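Local coordinates for protein benzoylformate decarboxylase (Mycobacterium smegmatis, PDB 4Q9D) that belongs to the thiamine pyrophosphate-dependent enzymes and binds a magnesium ion at the pyrophosphate-binding motif of its C-terminal cofactor-binding domain, at residues T379-D384 with V457-G462; W407-A412 with A430-G435. One frame throughout, in Å; residues are numbered along the deposited sequence. Where two conformers were deposited one is given.

Contact 1: T379-D384 with V457-G462; sequences TSTMLD and VVLRNG. With MG (magnesium ion), chain F.
Thr381 and Leu459 reach toward each other tip to tip, and one methyl pair carries the direct contact: Thr381 CG2 lies 3.6 Å from Leu459 CD2. The first torsion of Thr381 (chi1 70°) sets CG2 beside its own backbone N, where it meets the leucine, and leaves OG1 for hydrogen bonds with Ser378 and Tyr361. The nearest CA atoms, those of Thr381 and Leu459, are 9.2 Å apart, so the backbones stay well apart. Beside this apolar pair, Ser380 OG and Asn461 ND2 are too far apart to bond directly, and a water spans them, 3.2 Å from Ser380 OG and accepting from Asn461 ND2 at 3.0 Å. The other end of the same amide binds magnesium through Asn461 OD1 at 2.2 Å; metal on the oxygen and water on the nitrogen should hold the amide in one rotation. A second water, itself a magnesium ligand, sits close to Leu459 O. Asp434 OD1 and the backbone O of Glu463 also bind the ion. The contact sets the turn that starts helix 382-388 against the C-terminal end of strand 454-460, with helix 357-367 touching both Thr381 and Leu459 and strand 373-377 packing on Thr381.

Contact 2: W407-A412 with A430-G435; sequences WGVPAA and ATIGDG. With MG (magnesium ion), chain F; FMT (formic acid), chain H.
Helix 408-421, part of the crossover from strand 397-399 to strand 428-433, lays Gly408, Val409 and Ala412 on Ala430 and Ile432 of the latter strand. The short axes are 9.2 Å apart at 159°, nearly antiparallel, as expected of a helix packed on a parallel sheet, and the contact is wholly apolar. Val409 and Ile432 cross at about a right angle, with Val409 CG2 4.0 Å from Ile432 CG2. One helical turn later two methyls meet, Ala412 CB and Ala430 CB at 4.3 Å. With CG1 beside its backbone N (chi1 -46°) and the second torsion also bent, Ile432 brings CD1 to 4.4 Å from Gly408 C; a CB on Gly408 would sit tight against that methyl. The strand ends at Gly433, first residue of Gly433-Asp434-Gly435, the GDG that opens the cofactor-binding motif of thiamine pyrophosphate enzymes; its closing asparagine is probably Asn461, judging by spacing and by its binding of the same magnesium. Asp434 OD1 binds magnesium at 2.3 Å. A formic acid molecule, probably from the crystallisation liquor, reaches the same ion through O2, and Gly435 N donates to that formic acid O2 at 3.1 Å with an N-H...O angle of 146°. The bare CA of Gly433 lies 3.6 Å from formic acid O1, an approach that its lack of a side chain permits, while Ser436 also hydrogen-bonds the formic acid.

From the N terminus, the chain passes residues 379-384 first, then runs through helix 408-421 and strand 428-433 before strand 454-460 returns to close contact 1 across 72 intervening residues. Contact 2 lies wholly within that span and closes a shorter loop of 17 residues, so the two nest without crossing. They work on opposite faces of the parallel sheet: helix 408-421 covers one, and the start of helix 382-388 lies on the other, where Tyr361 hydrogen-bonds to Thr431 and touches Leu459. Strands 428-433 and 454-460 are neighbours, with Val457 N 2.7 Å from Ala430 O. At their C-terminal ends, Arg460 NH1 forms a salt bridge with Asp434 OD2, and both contacts share the magnesium ion and one water.

Contact 1: T379-D384 with V457-G462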
loop_
_atom_site.group_PDB
_atom_site.type_symbol
_atom_site.label_atom_id
_atom_site.label_comp_id
_atom_site.label_asym_id
_atom_site.label_seq_id
_atom_site.Cartn_x
_atom_site.Cartn_y
_atom_site.Cartn_z
ATOM N N THR B 379 15.853 3.578 -29.829
ATOM C CA THR B 379 14.556 3.141 -30.348
ATOM C C THR B 379 14.336 3.551 -31.804
ATOM O O THR B 379 13.714 2.812 -32.571
ATOM C CB THR B 379 13.409 3.683 -29.498
ATOM O OG1 THR B 379 13.620 5.080 -29.297
ATOM C CG2 THR B 379 13.376 2.978 -28.134
ATOM N N SER B 380 14.873 4.709 -32.188
ATOM C CA SER B 380 14.774 5.155 -33.571
ATOM C C SER B 380 15.602 4.259 -34.505
ATOM O O SER B 380 15.477 4.368 -35.714
ATOM C CB SER B 380 15.168 6.642 -33.735
ATOM O OG SER B 380 16.527 6.874 -33.395
ATOM N N THR B 381 16.436 3.366 -33.964
ATOM C CA THR B 381 17.255 2.526 -34.849
ATOM C C THR B 381 17.058 1.009 -34.719
ATOM O O THR B 381 17.929 0.224 -35.107
ATOM C CB THR B 381 18.756 2.907 -34.795
ATOM O OG1 THR B 381 19.307 2.528 -33.535
ATOM C CG2 THR B 381 18.934 4.417 -34.989
ATOM N N MET B 382 15.908 0.583 -34.206
ATOM C CA MET B 382 15.648 -0.855 -34.104
ATOM C C MET B 382 15.713 -1.568 -35.468
ATOM O O MET B 382 16.217 -2.692 -35.569
ATOM C CB MET B 382 14.300 -1.114 -33.423
ATOM C CG MET B 382 14.349 -0.957 -31.889
ATOM S SD MET B 382 15.340 -2.188 -31.002
ATOM C CE MET B 382 14.416 -3.726 -31.215
ATOM N N LEU B 383 15.219 -0.912 -36.516
ATOM C CA LEU B 383 15.241 -1.530 -37.853
ATOM C C LEU B 383 16.671 -1.808 -38.285
ATOM O O LEU B 383 16.957 -2.878 -38.818
ATOM C CB LEU B 383 14.542 -0.647 -38.902
ATOM C CG LEU B 383 14.645 -1.121 -40.367
ATOM C CD1 LEU B 383 14.150 -2.564 -40.557
ATOM C CD2 LEU B 383 13.927 -0.156 -41.335
ATOM N N ASP B 384 17.578 -0.869 -37.995
ATOM C CA ASP B 384 18.994 -1.016 -38.355
ATOM C C ASP B 384 19.677 -2.155 -37.621
ATOM O O ASP B 384 20.515 -2.858 -38.178
ATOM C CB ASP B 384 19.733 0.311 -38.134
ATOM C CG ASP B 384 19.052 1.463 -38.866
ATOM O OD1 ASP B 384 18.823 1.334 -40.093
ATOM O OD2 ASP B 384 18.690 2.464 -38.227
ATOM N N VAL B 457 28.658 2.953 -28.520
ATOM C CA VAL B 457 28.498 3.653 -29.778
ATOM C C VAL B 457 27.271 4.531 -29.659
ATOM O O VAL B 457 26.139 4.048 -29.615
ATOM C CB VAL B 457 28.305 2.683 -30.939
ATOM C CG1 VAL B 457 28.037 3.467 -32.249
ATOM C CG2 VAL B 457 29.487 1.774 -31.062
ATOM N N VAL B 458 27.500 5.831 -29.588
ATOM C CA VAL B 458 26.425 6.775 -29.315
ATOM C C VAL B 458 25.974 7.483 -30.588
ATOM O O VAL B 458 26.752 8.167 -31.242
ATOM C CB VAL B 458 26.879 7.818 -28.254
ATOM C CG1 VAL B 458 25.814 8.879 -28.057
ATOM C CG2 VAL B 458 27.210 7.117 -26.918
ATOM N N LEU B 459 24.705 7.324 -30.923
ATOM C CA LEU B 459 24.158 7.921 -32.135
ATOM C C LEU B 459 23.618 9.316 -31.859
ATOM O O LEU B 459 22.522 9.494 -31.310
ATOM C CB LEU B 459 23.081 7.005 -32.738
ATOM C CG LEU B 459 23.553 5.659 -33.318
ATOM C CD1 LEU B 459 23.941 4.681 -32.259
ATOM C CD2 LEU B 459 22.428 5.059 -34.167
ATOM N N ARG B 460 24.416 10.305 -32.237
ATOM C CA ARG B 460 24.142 11.692 -31.931
ATOM C C ARG B 460 23.389 12.379 -33.093
ATOM O O ARG B 460 23.997 12.845 -34.056
ATOM C CB ARG B 460 25.469 12.412 -31.612
ATOM C CG ARG B 460 25.373 13.979 -31.469
ATOM C CD ARG B 460 24.932 14.380 -30.075
ATOM N NE ARG B 460 24.900 15.830 -29.884
ATOM C CZ ARG B 460 23.855 16.491 -29.414
ATOM N NH1 ARG B 460 22.751 15.818 -29.072
ATOM N NH2 ARG B 460 23.914 17.818 -29.290
ATOM N N ASN B 461 22.067 12.444 -32.991
ATOM C CA ASN B 461 21.272 13.174 -33.969
ATOM C C ASN B 461 20.602 14.428 -33.401
ATOM O O ASN B 461 19.811 15.065 -34.093
ATOM C CB ASN B 461 20.225 12.255 -34.636
ATOM C CG ASN B 461 19.270 11.629 -33.633
ATOM O OD1 ASN B 461 19.227 12.018 -32.467
ATOM N ND2 ASN B 461 18.491 10.663 -34.085
ATOM N N GLY B 462 20.902 14.779 -32.149
ATOM C CA GLY B 462 20.412 16.037 -31.578
ATOM C C GLY B 462 18.955 16.021 -31.103
ATOM O O GLY B 462 18.358 17.076 -30.844
HETATM MG MG MG F . 18.715 10.854 -30.617
HETATM O O HOH W 1 16.713 9.705 -31.907
HETATM O O HOH W 2 20.076 9.045 -31.457
#

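Contact 2: W407-A412 with A430-G435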
loop_
_atom_site.group_PDB
_atom_site.type_symbol
_atom_site.label_atom_id
_atom_site.label_comp_id
_atom_site.label_asym_id
_atom_site.label_seq_id
_atom_site.Cartn_x
_atom_site.Cartn_y
_atom_site.Cartn_z
ATOM N N TRP B 407 18.852 2.500 -19.100
ATOM C CA TRP B 407 19.170 1.153 -18.599
ATOM C C TRP B 407 20.445 0.591 -19.251
ATOM O O TRP B 407 21.300 -0.008 -18.590
ATOM C CB TRP B 407 17.987 0.180 -18.831
ATOM C CG TRP B 407 18.230 -1.188 -18.259
ATOM C CD1 TRP B 407 18.008 -1.582 -16.962
ATOM C CD2 TRP B 407 18.765 -2.345 -18.943
ATOM N NE1 TRP B 407 18.355 -2.905 -16.802
ATOM C CE2 TRP B 407 18.826 -3.400 -17.996
ATOM C CE3 TRP B 407 19.184 -2.596 -20.267
ATOM C CZ2 TRP B 407 19.288 -4.698 -18.325
ATOM C CZ3 TRP B 407 19.654 -3.874 -20.599
ATOM C CH2 TRP B 407 19.703 -4.911 -19.630
ATOM N N GLY B 408 20.568 0.765 -20.564
ATOM C CA GLY B 408 21.583 0.019 -21.308
ATOM C C GLY B 408 23.018 0.362 -20.954
ATOM O O GLY B 408 23.905 -0.501 -20.968
ATOM N N VAL B 409 23.259 1.624 -20.622
ATOM C CA VAL B 409 24.618 2.038 -20.295
ATOM C C VAL B 409 25.109 1.356 -18.998
ATOM O O VAL B 409 26.135 0.700 -18.983
ATOM C CB VAL B 409 24.754 3.605 -20.215
ATOM C CG1 VAL B 409 26.117 4.011 -19.643
ATOM C CG2 VAL B 409 24.579 4.241 -21.603
ATOM N N PRO B 410 24.374 1.520 -17.881
ATOM C CA PRO B 410 24.828 0.793 -16.672
ATOM C C PRO B 410 24.705 -0.727 -16.792
ATOM O O PRO B 410 25.553 -1.444 -16.246
ATOM C CB PRO B 410 23.933 1.351 -15.537
ATOM C CG PRO B 410 22.710 1.977 -16.264
ATOM C CD PRO B 410 23.325 2.506 -17.595
ATOM N N ALA B 411 23.668 -1.229 -17.468
ATOM C CA ALA B 411 23.562 -2.677 -17.685
ATOM C C ALA B 411 24.774 -3.225 -18.449
ATOM O O ALA B 411 25.262 -4.322 -18.152
ATOM C CB ALA B 411 22.259 -3.025 -18.435
ATOM N N ALA B 412 25.252 -2.475 -19.440
ATOM C CA ALA B 412 26.462 -2.891 -20.160
ATOM C C ALA B 412 27.669 -3.057 -19.213
ATOM O O ALA B 412 28.466 -3.979 -19.368
ATOM C CB ALA B 412 26.801 -1.893 -21.274
ATOM N N ALA B 430 27.527 -1.549 -27.137
ATOM C CA ALA B 430 26.281 -0.937 -26.733
ATOM C C ALA B 430 25.984 0.176 -27.706
ATOM O O ALA B 430 26.776 1.106 -27.846
ATOM C CB ALA B 430 26.393 -0.382 -25.264
ATOM N N THR B 431 24.851 0.088 -28.387
ATOM C CA THR B 431 24.466 1.159 -29.289
ATOM C C THR B 431 23.357 1.964 -28.622
ATOM O O THR B 431 22.249 1.457 -28.403
ATOM C CB THR B 431 24.036 0.620 -30.683
ATOM O OG1 THR B 431 22.870 -0.194 -30.533
ATOM C CG2 THR B 431 25.179 -0.226 -31.305
ATOM N N ILE B 432 23.659 3.217 -28.299
ATOM C CA ILE B 432 22.797 4.029 -27.438
ATOM C C ILE B 432 22.467 5.364 -28.109
ATOM O O ILE B 432 23.373 6.047 -28.608
ATOM C CB ILE B 432 23.527 4.341 -26.081
ATOM C CG1 ILE B 432 24.173 3.081 -25.499
ATOM C CG2 ILE B 432 22.541 4.914 -25.025
ATOM C CD1 ILE B 432 23.136 2.048 -24.991
ATOM N N GLY B 433 21.196 5.759 -28.125
ATOM C CA GLY B 433 20.845 7.087 -28.632
ATOM C C GLY B 433 21.452 8.183 -27.735
ATOM O O GLY B 433 21.773 7.928 -26.568
ATOM N N ASP B 434 21.600 9.409 -28.246
ATOM C CA ASP B 434 22.242 10.466 -27.462
ATOM C C ASP B 434 21.392 10.899 -26.269
ATOM O O ASP B 434 21.934 11.256 -25.231
ATOM C CB ASP B 434 22.703 11.684 -28.329
ATOM C CG ASP B 434 21.610 12.223 -29.265
ATOM O OD1 ASP B 434 20.565 11.588 -29.450
ATOM O OD2 ASP B 434 21.801 13.296 -29.849
ATOM N N GLY B 435 20.068 10.895 -26.418
ATOM C CA GLY B 435 19.191 11.200 -25.292
ATOM C C GLY B 435 19.285 10.118 -24.213
ATOM O O GLY B 435 19.466 10.411 -23.027
HETATM MG MG MG F . 18.715 10.854 -30.617
HETATM C C FMT H . 17.609 8.622 -28.179
HETATM O O1 FMT H . 17.772 8.056 -27.104
HETATM O O2 FMT H . 18.008 9.760 -28.393
HETATM O O HOH W 2 20.076 9.045 -31.457
#